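Local coordinates for ESAT-6/WXG100 secretion system protein (Streptococcus gallolyticus, PDB 7JQE) that is a membrane subunit of the bacterial type VIIb secretion system whose elongated extracellular region probably projects from the cell surface, at residues I196-V205 and Y241-G252. Sequence-based numbering, arbitrary orientation.
Sequences IASLMGSVDV and YKSAKGVTTVSG. With EDO (1,2-ethanediol), chain Y; EDO (1,2-ethanediol), chain U; EDO (1,2-ethanediol), chain M.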
ATOM      1  N   ILE A 196      -7.147   3.873  -6.142  1.00 52.60           N
ATOM      2  CA  ILE A 196      -7.553   4.206  -4.778  1.00 50.48           C
ATOM      3  C   ILE A 196      -9.027   4.599  -4.741  1.00 59.22           C
ATOM      4  O   ILE A 196      -9.797   4.113  -3.902  1.00 58.10           O
ATOM      5  CB  ILE A 196      -6.653   5.323  -4.220  1.00 46.36           C
ATOM      6  CG1 ILE A 196      -5.196   4.860  -4.182  1.00 50.90           C
ATOM      7  CG2 ILE A 196      -7.110   5.751  -2.843  1.00 42.70           C
ATOM      8  CD1 ILE A 196      -4.231   5.942  -3.771  1.00 52.61           C
ATOM      9  N   ALA A 197      -9.443   5.491  -5.645  1.00 51.23           N
ATOM     10  CA  ALA A 197     -10.836   5.926  -5.652  1.00 53.30           C
ATOM     11  C   ALA A 197     -11.783   4.765  -5.920  1.00 49.13           C
ATOM     12  O   ALA A 197     -12.897   4.737  -5.387  1.00 60.10           O
ATOM     13  CB  ALA A 197     -11.048   7.029  -6.689  1.00 40.23           C
ATOM     14  N   SER A 198     -11.365   3.806  -6.748  1.00 49.70           N
ATOM     15  CA  SER A 198     -12.186   2.627  -6.989  1.00 56.29           C
ATOM     16  C   SER A 198     -12.414   1.860  -5.694  1.00 63.22           C
ATOM     17  O   SER A 198     -13.552   1.529  -5.343  1.00 58.17           O
ATOM     18  CB  SER A 198     -11.525   1.737  -8.039  1.00 64.49           C
ATOM     19  OG  SER A 198     -12.219   0.512  -8.177  1.00 84.34           O
ATOM     20  N   LEU A 199     -11.333   1.578  -4.964  1.00 56.95           N
ATOM     21  CA  LEU A 199     -11.451   0.909  -3.673  1.00 53.17           C
ATOM     22  C   LEU A 199     -12.350   1.692  -2.723  1.00 59.96           C
ATOM     23  O   LEU A 199     -13.217   1.119  -2.053  1.00 72.49           O
ATOM     24  CB  LEU A 199     -10.065   0.720  -3.059  1.00 55.47           C
ATOM     25  CG  LEU A 199      -9.233  -0.460  -3.555  1.00 57.09           C
ATOM     26  CD1 LEU A 199      -7.808  -0.341  -3.045  1.00 64.52           C
ATOM     27  CD2 LEU A 199      -9.859  -1.769  -3.091  1.00 46.55           C
HETATM   28  N   MSE A 200     -12.153   3.003  -2.645  0.84 52.07           N
HETATM   29  CA  MSE A 200     -12.866   3.822  -1.673  0.84 54.78           C
HETATM   30  C   MSE A 200     -14.336   4.006  -2.032  0.84 49.26           C
HETATM   31  O   MSE A 200     -15.128   4.440  -1.197  0.84 54.27           O
HETATM   32  CB  MSE A 200     -12.189   5.188  -1.529  0.84 55.55           C
HETATM   33  CG  MSE A 200     -10.776   5.104  -0.957  0.84 64.81           C
HETATM   34 SE   MSE A 200      -9.938   6.826  -0.568  0.84 75.76          SE
HETATM   35  CE  MSE A 200     -11.317   7.632   0.550  0.84 61.26           C
ATOM     36  N   GLY A 201     -14.699   3.670  -3.273  1.00 40.45           N
ATOM     37  CA  GLY A 201     -16.077   3.848  -3.704  1.00 42.01           C
ATOM     38  C   GLY A 201     -17.073   3.016  -2.917  1.00 52.36           C
ATOM     39  O   GLY A 201     -18.258   3.351  -2.858  1.00 57.26           O
ATOM     40  N   SER A 202     -16.615   1.922  -2.306  1.00 49.20           N
ATOM     41  CA  SER A 202     -17.478   1.049  -1.519  1.00 52.45           C
ATOM     42  C   SER A 202     -17.052   1.011  -0.054  1.00 56.93           C
ATOM     43  O   SER A 202     -17.320   0.039   0.655  1.00 55.02           O
ATOM     44  CB  SER A 202     -17.496  -0.360  -2.107  1.00 46.58           C
ATOM     45  OG  SER A 202     -16.229  -0.972  -1.985  1.00 52.82           O
ATOM     46  N   VAL A 203     -16.399   2.070   0.414  1.00 50.50           N
ATOM     47  CA  VAL A 203     -15.929   2.161   1.790  1.00 53.62           C
ATOM     48  C   VAL A 203     -16.543   3.389   2.447  1.00 51.15           C
ATOM     49  O   VAL A 203     -16.771   4.416   1.801  1.00 50.85           O
ATOM     50  CB  VAL A 203     -14.388   2.214   1.851  1.00 54.64           C
ATOM     51  CG1 VAL A 203     -13.922   2.549   3.254  1.00 55.37           C
ATOM     52  CG2 VAL A 203     -13.802   0.896   1.384  1.00 59.50           C
ATOM     53  N   ASP A 204     -16.815   3.274   3.745  1.00 45.82           N
ATOM     54  CA  ASP A 204     -17.365   4.360   4.547  1.00 53.47           C
ATOM     55  C   ASP A 204     -16.245   4.914   5.416  1.00 55.03           C
ATOM     56  O   ASP A 204     -15.736   4.206   6.292  1.00 58.74           O
ATOM     57  CB  ASP A 204     -18.533   3.862   5.403  1.00 42.53           C
ATOM     58  CG  ASP A 204     -19.217   4.973   6.184  1.00 49.36           C
ATOM     59  OD1 ASP A 204     -18.589   6.019   6.438  1.00 56.60           O
ATOM     60  OD2 ASP A 204     -20.395   4.789   6.563  1.00 51.93           O
ATOM     61  N   VAL A 205     -15.864   6.175   5.177  1.00 55.19           N
ATOM     62  CA  VAL A 205     -14.683   6.744   5.831  1.00 60.69           C
ATOM     63  C   VAL A 205     -14.995   7.471   7.130  1.00 61.07           C
ATOM     64  O   VAL A 205     -14.060   7.839   7.857  1.00 61.51           O
ATOM     65  CB  VAL A 205     -13.937   7.718   4.896  1.00 56.08           C
ATOM     66  CG1 VAL A 205     -13.630   7.046   3.571  1.00 48.09           C
ATOM     67  CG2 VAL A 205     -14.754   8.980   4.688  1.00 51.17           C
ATOM     68  N   TYR A 241      -7.526  11.942   2.380  1.00 52.59           N
ATOM     69  CA  TYR A 241      -7.442  11.748   0.938  1.00 45.40           C
ATOM     70  C   TYR A 241      -8.761  12.099   0.258  1.00 56.62           C
ATOM     71  O   TYR A 241      -8.775  12.800  -0.762  1.00 64.21           O
ATOM     72  CB  TYR A 241      -7.044  10.307   0.643  1.00 45.99           C
ATOM     73  CG  TYR A 241      -6.634  10.064  -0.786  1.00 52.79           C
ATOM     74  CD1 TYR A 241      -5.301  10.176  -1.177  1.00 55.95           C
ATOM     75  CD2 TYR A 241      -7.571   9.710  -1.742  1.00 47.00           C
ATOM     76  CE1 TYR A 241      -4.917   9.941  -2.484  1.00 49.36           C
ATOM     77  CE2 TYR A 241      -7.197   9.476  -3.051  1.00 61.12           C
ATOM     78  CZ  TYR A 241      -5.869   9.596  -3.418  1.00 58.37           C
ATOM     79  OH  TYR A 241      -5.501   9.362  -4.724  1.00 61.00           O
ATOM     80  N   LYS A 242      -9.881  11.620   0.810  1.00 46.53           N
ATOM     81  CA  LYS A 242     -11.184  11.920   0.224  1.00 41.42           C
ATOM     82  C   LYS A 242     -11.443  13.417   0.199  1.00 52.02           C
ATOM     83  O   LYS A 242     -12.034  13.939  -0.753  1.00 57.27           O
ATOM     84  CB  LYS A 242     -12.291  11.209   1.002  1.00 46.57           C
ATOM     85  CG  LYS A 242     -13.694  11.715   0.685  1.00 51.00           C
ATOM     86  CD  LYS A 242     -14.696  11.242   1.732  1.00 60.69           C
ATOM     87  CE  LYS A 242     -16.103  11.725   1.420  1.00 57.23           C
ATOM     88  NZ  LYS A 242     -16.619  11.139   0.155  1.00 63.10           N
ATOM     89  N   SER A 243     -11.013  14.126   1.243  1.00 52.81           N
ATOM     90  CA  SER A 243     -11.209  15.570   1.283  1.00 55.47           C
ATOM     91  C   SER A 243     -10.229  16.308   0.368  1.00 70.99           C
ATOM     92  O   SER A 243     -10.572  17.362  -0.177  1.00 75.45           O
ATOM     93  CB  SER A 243     -11.080  16.067   2.719  1.00 48.60           C
ATOM     94  OG  SER A 243     -11.339  17.453   2.791  1.00 70.91           O
ATOM     95  N   ALA A 244      -9.014  15.779   0.183  1.00 68.11           N
ATOM     96  CA  ALA A 244      -8.039  16.440  -0.683  1.00 64.10           C
ATOM     97  C   ALA A 244      -8.396  16.260  -2.154  1.00 67.09           C
ATOM     98  O   ALA A 244      -8.385  17.223  -2.928  1.00 73.63           O
ATOM     99  CB  ALA A 244      -6.631  15.907  -0.405  1.00 53.90           C
ATOM    100  N   LYS A 245      -8.685  15.029  -2.562  1.00 54.97           N
ATOM    101  CA  LYS A 245      -9.216  14.759  -3.887  1.00 55.18           C
ATOM    102  C   LYS A 245     -10.735  14.904  -3.835  1.00 68.14           C
ATOM    103  O   LYS A 245     -11.296  15.442  -2.876  1.00 83.26           O
ATOM    104  CB  LYS A 245      -8.786  13.372  -4.356  1.00 57.05           C
ATOM    105  CG  LYS A 245      -7.299  13.102  -4.218  1.00 60.70           C
ATOM    106  CD  LYS A 245      -6.542  13.554  -5.457  1.00 72.03           C
ATOM    107  CE  LYS A 245      -5.042  13.393  -5.277  1.00 77.39           C
ATOM    108  NZ  LYS A 245      -4.534  14.330  -4.244  1.00 82.85           N
ATOM    109  N   GLY A 246     -11.426  14.413  -4.858  1.00 66.87           N
ATOM    110  CA  GLY A 246     -12.879  14.425  -4.824  1.00 71.30           C
ATOM    111  C   GLY A 246     -13.461  13.029  -4.871  1.00 66.42           C
ATOM    112  O   GLY A 246     -14.107  12.652  -5.854  1.00 68.08           O
ATOM    113  N   VAL A 247     -13.250  12.254  -3.811  1.00 63.51           N
ATOM    114  CA  VAL A 247     -13.564  10.830  -3.814  1.00 54.48           C
ATOM    115  C   VAL A 247     -14.985  10.622  -3.302  1.00 59.24           C
ATOM    116  O   VAL A 247     -15.305  10.986  -2.165  1.00 63.44           O
ATOM    117  CB  VAL A 247     -12.552  10.044  -2.967  1.00 53.02           C
ATOM    118  CG1 VAL A 247     -12.637   8.559  -3.272  1.00 54.66           C
ATOM    119  CG2 VAL A 247     -11.145  10.567  -3.213  1.00 62.22           C
ATOM    120  N   THR A 248     -15.836  10.035  -4.143  1.00 58.31           N
ATOM    121  CA  THR A 248     -17.154   9.586  -3.712  1.00 60.40           C
ATOM    122  C   THR A 248     -17.026   8.287  -2.924  1.00 62.67           C
ATOM    123  O   THR A 248     -16.325   7.363  -3.349  1.00 69.09           O
ATOM    124  CB  THR A 248     -18.069   9.391  -4.920  1.00 56.79           C
ATOM    125  OG1 THR A 248     -18.422  10.671  -5.456  1.00 73.16           O
ATOM    126  CG2 THR A 248     -19.337   8.656  -4.528  1.00 54.39           C
ATOM    127  N   THR A 249     -17.689   8.224  -1.768  1.00 60.07           N
ATOM    128  CA  THR A 249     -17.661   7.046  -0.904  1.00 58.58           C
ATOM    129  C   THR A 249     -19.085   6.646  -0.533  1.00 60.14           C
ATOM    130  O   THR A 249     -20.062   7.275  -0.949  1.00 57.05           O
ATOM    131  CB  THR A 249     -16.833   7.295   0.364  1.00 51.67           C
ATOM    132  OG1 THR A 249     -17.229   8.536   0.964  1.00 53.59           O
ATOM    133  CG2 THR A 249     -15.347   7.328   0.038  1.00 50.00           C
ATOM    134  N   VAL A 250     -19.196   5.588   0.266  1.00 63.47           N
ATOM    135  CA  VAL A 250     -20.482   5.069   0.708  1.00 61.52           C
ATOM    136  C   VAL A 250     -20.712   5.490   2.154  1.00 59.38           C
ATOM    137  O   VAL A 250     -19.775   5.775   2.903  1.00 66.55           O
ATOM    138  CB  VAL A 250     -20.556   3.534   0.542  1.00 58.37           C
ATOM    139  CG1 VAL A 250     -21.175   2.886   1.761  1.00 64.70           C
ATOM    140  CG2 VAL A 250     -21.349   3.189  -0.714  1.00 57.72           C
ATOM    141  N   SER A 251     -21.983   5.541   2.553  1.00 49.98           N
ATOM    142  CA  SER A 251     -22.356   6.023   3.883  1.00 51.15           C
ATOM    143  C   SER A 251     -23.382   5.084   4.512  1.00 63.15           C
ATOM    144  O   SER A 251     -24.526   5.009   4.049  1.00 62.60           O
ATOM    145  CB  SER A 251     -22.910   7.444   3.801  1.00 54.24           C
ATOM    146  OG  SER A 251     -23.128   7.977   5.093  1.00 59.64           O
ATOM    147  N   GLY A 252     -22.988   4.386   5.569  1.00 64.87           N
ATOM    148  CA  GLY A 252     -23.923   3.629   6.375  1.00 55.00           C
ATOM    149  C   GLY A 252     -23.800   2.126   6.160  1.00 60.50           C
ATOM    150  O   GLY A 252     -23.277   1.643   5.153  1.00 67.29           O
TER
HETATM  151  C1  EDO Y 724     -11.883  18.239  -5.156  1.00 97.65           C
HETATM  152  O1  EDO Y 724     -11.982  17.571  -6.420  1.00100.38           O
HETATM  153  C2  EDO Y 724     -10.456  18.734  -4.942  1.00 96.07           C
HETATM  154  O2  EDO Y 724     -10.386  19.502  -3.734  1.00 94.49           O
HETATM  155  C1  EDO U 720     -16.459  14.576  -2.372  1.00 69.53           C
HETATM  156  O1  EDO U 720     -15.735  13.524  -1.721  1.00 60.74           O
HETATM  157  C2  EDO U 720     -16.775  15.652  -1.340  1.00 75.67           C
HETATM  158  O2  EDO U 720     -15.828  15.558  -0.267  1.00 76.41           O
HETATM  159  C1  EDO M 712      -1.501  14.669  -5.421  1.00 77.56           C
HETATM  160  O1  EDO M 712      -0.487  13.948  -6.135  1.00 72.94           O
HETATM  161  C2  EDO M 712      -0.850  15.617  -4.417  1.00 81.20           C
HETATM  162  O2  EDO M 712      -1.850  16.406  -3.758  1.00 84.22           O
HETATM  163  O   HOH W   1     -17.817   7.894   3.596  1.00 51.45           O
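The carboxylate of Asp-204 reaches past Val-250 O to the backbone N-H of Gly-252: OD2 accepts it at 2.8 Å on its anti side but 34° out of the carboxylate plane, in a fairly straight bond. Here the chain leaving helix 225-244 runs alongside the last turn of helix 191-200 and the type I turn Met-200 to Val-203, in the same direction, in the helical part of this elongated extracellular fragment; helix 396-427 packs against both segments. Val-250 N donates to Val-203 O at 3.1 Å, from above the carbonyl plane. A water links the two loops, accepting from Val-205 N, donating to Val-250 O and hydrogen-bonded to Thr-249 OG1.

The apolar part centres on selenomethionine Met-200. Its SE lies 3.9 Å from Tyr-241 CD2 in an oblique Met-aromatic contact, while the bend at chi3 (53°) carries CE to Lys-242 CB. Val-247 CG1 packs against Met-200 CB at 3.8 Å, and Ile-196 CG2 meets Tyr-241 CE2. The Lys-242 aliphatic chain passes Val-205 CG2, then turns at chi4 so that NZ grips two oxygens of its own segment, Thr-249 OG1 at 2.8 Å and Val-247 O at 2.7 Å.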